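Local coordinates for FOKI restriction endonuclease (PDB 2FOK), which cleaves DNA as a type IIS restriction endonuclease (EC 3.1.21.4), with recognition and cleavage regions in a single chain, at residues E121-N124 / F129-T132; A311-I316 / E342-D347. One frame throughout, in Å; residues are numbered along the deposited sequence.

Contact 1. Residues E121-N124 / F129-T132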
# COMPACT_ATOMS: atom_id res chain seq x y z
N GLU A 121 1.58 23.64 -7.69
CA GLU A 121 2.84 22.98 -8.01
C GLU A 121 3.81 23.17 -6.86
O GLU A 121 3.74 24.18 -6.17
CB GLU A 121 3.43 23.58 -9.30
CG GLU A 121 3.75 25.06 -9.21
CD GLU A 121 3.79 25.75 -10.57
OE1 GLU A 121 3.51 25.08 -11.60
OE2 GLU A 121 4.09 26.96 -10.63
N TYR A 122 4.71 22.20 -6.68
CA TYR A 122 5.70 22.22 -5.61
C TYR A 122 7.07 22.62 -6.14
O TYR A 122 7.55 22.08 -7.14
CB TYR A 122 5.81 20.82 -4.98
CG TYR A 122 6.85 20.68 -3.88
CD1 TYR A 122 6.72 21.39 -2.69
CD2 TYR A 122 7.95 19.83 -4.02
CE1 TYR A 122 7.66 21.27 -1.67
CE2 TYR A 122 8.91 19.69 -3.00
CZ TYR A 122 8.75 20.42 -1.82
OH TYR A 122 9.65 20.30 -0.77
N ILE A 123 7.71 23.57 -5.46
CA ILE A 123 9.03 24.04 -5.84
C ILE A 123 10.07 23.45 -4.90
O ILE A 123 10.27 23.97 -3.80
CB ILE A 123 9.13 25.58 -5.78
CG1 ILE A 123 8.25 26.20 -6.87
CG2 ILE A 123 10.58 26.03 -5.99
CD1 ILE A 123 6.92 26.67 -6.36
N ASN A 124 10.71 22.38 -5.33
CA ASN A 124 11.73 21.70 -4.53
C ASN A 124 12.79 22.69 -4.07
O ASN A 124 13.02 23.69 -4.74
CB ASN A 124 12.41 20.60 -5.35
CG ASN A 124 11.69 19.27 -5.25
OD1 ASN A 124 11.99 18.46 -4.39
ND2 ASN A 124 10.74 19.05 -6.15
N PHE A 129 4.84 26.02 -2.48
CA PHE A 129 3.85 25.77 -3.52
C PHE A 129 3.27 27.08 -4.06
O PHE A 129 3.28 28.12 -3.37
CB PHE A 129 2.66 24.94 -3.00
CG PHE A 129 3.03 23.64 -2.34
CD1 PHE A 129 3.67 23.63 -1.11
CD2 PHE A 129 2.67 22.43 -2.92
CE1 PHE A 129 3.95 22.44 -0.47
CE2 PHE A 129 2.94 21.23 -2.28
CZ PHE A 129 3.58 21.23 -1.05
N VAL A 130 2.74 27.01 -5.28
CA VAL A 130 2.07 28.13 -5.93
C VAL A 130 0.94 27.51 -6.74
O VAL A 130 0.97 26.32 -7.05
CB VAL A 130 2.99 28.94 -6.88
CG1 VAL A 130 4.10 29.63 -6.09
CG2 VAL A 130 3.55 28.03 -7.96
N ILE A 131 -0.07 28.30 -7.07
CA ILE A 131 -1.19 27.81 -7.85
C ILE A 131 -0.71 27.65 -9.29
O ILE A 131 0.35 28.18 -9.65
CB ILE A 131 -2.36 28.82 -7.78
CG1 ILE A 131 -3.68 28.15 -8.16
CG2 ILE A 131 -2.08 30.03 -8.67
CD1 ILE A 131 -4.92 29.01 -7.88
N THR A 132 -1.44 26.89 -10.11
CA THR A 132 -1.06 26.70 -11.50
C THR A 132 -2.09 27.31 -12.43
O THR A 132 -3.02 28.00 -12.01
CB THR A 132 -0.93 25.21 -11.89
OG1 THR A 132 -2.20 24.57 -11.77
CG2 THR A 132 0.10 24.49 -11.02
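Y122 and F129 meet on one face of the beta hairpin 120-123/128-131, which follows helix 104-116 in a region of the helix-turn-helix clan and is consistent with the wing of a winged-helix domain. They form an antiparallel non-hydrogen-bonded pair with CA atoms 4.5 Å apart, and this is the tight side. Y122 CD1 lies over one face of the F129 ring, toward its rim, with F129 CZ 3.5 Å away; the two planes are inclined at 52°, so the rings lean together without stacking. Y122 has CG anti to its own N (chi1 178°), which carries the ring across F129. L111 of helix 104-116 packs against F129, F8 meets the Y122 ring edge-to-face, and the tyrosine OH is hydrogen-bonded to D127. Cutting F129 back to an alanine would probably open a gap beside L111 and leave the Y122 ring without its partner across the strands.

Next to this pair the strands are joined by two backbone bonds, from E121 N to V130 O at 2.8 Å and from V130 N to E121 O at 3.1 Å. E121 O also receives a CA-H contact from F129 CA, so it is held by two neighbours of the facing strand.

The other face is the more open to solvent: E121, I123 and V130 are all partly exposed, whereas F129 is buried. I123 CD1 lies 4.0 Å from V130 CG2, a looser van der Waals touch, the side chains crossing at about a right angle. The extended E121 chain passes over V130, but OE2 is modelled too close to V130 CG2 for that detail to be trusted. T132, at the N-cap of helix 133-140, has OG1 hydrogen-bonded to G118 O and, weakly, to G135 N, while its methyl CG2 sits 3.7 Å from E121 N.

Contact 2. Residues A311-I316 / E342-D347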
# COMPACT_ATOMS: atom_id res chain seq x y z
N ALA A 311 13.29 6.91 -10.78
CA ALA A 311 13.22 8.16 -11.54
C ALA A 311 14.12 8.11 -12.76
O ALA A 311 13.73 8.51 -13.86
CB ALA A 311 13.62 9.34 -10.66
N LEU A 312 15.34 7.62 -12.55
CA LEU A 312 16.31 7.49 -13.62
C LEU A 312 15.92 6.42 -14.65
O LEU A 312 16.33 6.50 -15.80
CB LEU A 312 17.67 7.17 -13.02
CG LEU A 312 18.25 8.36 -12.25
CD1 LEU A 312 19.54 7.97 -11.55
CD2 LEU A 312 18.46 9.51 -13.23
N ILE A 313 15.15 5.42 -14.25
CA ILE A 313 14.74 4.42 -15.22
C ILE A 313 13.65 5.03 -16.10
O ILE A 313 13.59 4.77 -17.30
CB ILE A 313 14.19 3.13 -14.57
CG1 ILE A 313 15.25 2.49 -13.65
CG2 ILE A 313 13.85 2.13 -15.64
CD1 ILE A 313 14.66 1.52 -12.61
N LEU A 314 12.79 5.84 -15.50
CA LEU A 314 11.73 6.50 -16.25
C LEU A 314 12.39 7.35 -17.35
O LEU A 314 11.99 7.30 -18.51
CB LEU A 314 10.93 7.42 -15.33
CG LEU A 314 9.39 7.37 -15.31
CD1 LEU A 314 8.86 8.58 -14.55
CD2 LEU A 314 8.83 7.32 -16.71
N GLU A 315 13.40 8.13 -16.96
CA GLU A 315 14.12 9.02 -17.87
C GLU A 315 14.71 8.30 -19.06
O GLU A 315 14.58 8.77 -20.20
CB GLU A 315 15.24 9.72 -17.13
CG GLU A 315 14.81 10.91 -16.31
CD GLU A 315 15.99 11.70 -15.80
OE1 GLU A 315 17.13 11.35 -16.17
OE2 GLU A 315 15.78 12.66 -15.02
N ILE A 316 15.36 7.17 -18.80
CA ILE A 316 15.99 6.40 -19.86
C ILE A 316 14.95 5.97 -20.86
O ILE A 316 15.13 6.13 -22.06
CB ILE A 316 16.72 5.17 -19.28
CG1 ILE A 316 17.84 5.62 -18.34
CG2 ILE A 316 17.32 4.35 -20.40
CD1 ILE A 316 18.57 4.48 -17.62
N GLU A 342 16.72 -8.02 -12.31
CA GLU A 342 15.40 -8.22 -11.72
C GLU A 342 14.92 -7.12 -10.77
O GLU A 342 13.74 -7.05 -10.44
CB GLU A 342 15.31 -9.58 -11.02
CG GLU A 342 16.61 -10.08 -10.46
CD GLU A 342 17.40 -10.86 -11.47
OE1 GLU A 342 16.91 -11.91 -11.94
OE2 GLU A 342 18.52 -10.43 -11.79
N THR A 343 15.83 -6.26 -10.33
CA THR A 343 15.45 -5.15 -9.48
C THR A 343 14.86 -4.12 -10.44
O THR A 343 13.84 -3.49 -10.16
CB THR A 343 16.66 -4.52 -8.75
OG1 THR A 343 17.00 -5.30 -7.60
CG2 THR A 343 16.32 -3.10 -8.30
N ILE A 344 15.52 -3.97 -11.59
CA ILE A 344 15.09 -3.04 -12.63
C ILE A 344 13.74 -3.48 -13.20
O ILE A 344 12.90 -2.65 -13.52
CB ILE A 344 16.15 -2.95 -13.77
CG1 ILE A 344 17.48 -2.47 -13.21
CG2 ILE A 344 15.67 -1.99 -14.86
CD1 ILE A 344 18.64 -2.59 -14.16
N GLU A 345 13.55 -4.79 -13.32
CA GLU A 345 12.29 -5.34 -13.83
C GLU A 345 11.14 -5.07 -12.85
O GLU A 345 10.02 -4.78 -13.27
CB GLU A 345 12.40 -6.86 -14.05
CG GLU A 345 13.33 -7.29 -15.17
CD GLU A 345 13.44 -8.81 -15.32
OE1 GLU A 345 13.39 -9.53 -14.29
OE2 GLU A 345 13.57 -9.29 -16.46
N ASN A 346 11.41 -5.18 -11.55
CA ASN A 346 10.37 -4.93 -10.55
C ASN A 346 10.05 -3.45 -10.47
O ASN A 346 8.91 -3.06 -10.21
CB ASN A 346 10.81 -5.44 -9.17
CG ASN A 346 9.68 -5.35 -8.13
OD1 ASN A 346 8.78 -6.19 -8.09
ND2 ASN A 346 9.75 -4.33 -7.28
N ASP A 347 11.06 -2.62 -10.71
CA ASP A 347 10.88 -1.18 -10.69
C ASP A 347 10.00 -0.76 -11.87
O ASP A 347 9.27 0.21 -11.80
CB ASP A 347 12.25 -0.48 -10.80
CG ASP A 347 12.87 -0.20 -9.44
OD1 ASP A 347 12.22 -0.44 -8.41
OD2 ASP A 347 14.04 0.26 -9.41
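I313 reaches out from helix 303-319 toward helix 341-352, and its terminal methyl CD1 does all the touching between these two segments. The nearest CA atoms, those of I313 and I344, are 7.9 Å apart, so the join depends on how far that one side chain extends. The extended chi2 of 160° carries CD1 forward to the facing helix.

The apolar part is small. I313 CD1 lies 4.3 Å from I344 CG2 and, closer in, 3.6 Å from D347 CB, with the isoleucine and aspartate side chains crossing at about a right angle.

The same methyl also lies beside a carboxylate, 3.5 Å from D347 OD2. No hydrogen bond links the two segments. D347 is buried, but its charge is answered by two arginines just ahead of residues 311-316: OD1 forms a salt bridge to R310 NE and OD2 one to R309 NH1. Helix 303-319 therefore supplies both the methyl against D347 and the positive charges that probably keep it ionised.

Both helices lie in the D3 region, another member of the helix-turn-helix clan. Helix 325-334 packs alongside, with I325 and Q329 against I344 and N331 against I316. Near the start of helix 341-352, T343 OG1 is hydrogen-bonded to S395 OG of helix 389-398 in the cleavage region.

How the contacts relate
Contact 1 closes before contact 2 opens along the chain, and they share no helix, strand or sheet. Their centres lie 27 Å apart and their nearest atoms about 11 Å, with no touch. Contact 1 belongs to the first subdomain of the recognition region and pairs the edge strand 120-123 with the central strand 128-131 of a three-stranded antiparallel sheet; contact 2 lies in D3 and joins two helices. Both regions belong to the helix-turn-helix clan, so the pair samples two different parts of related modules: a probable wing and a helical core. D3, the last of the three recognition subdomains in the sequence, is in contact with the cleavage region through helix 341-352.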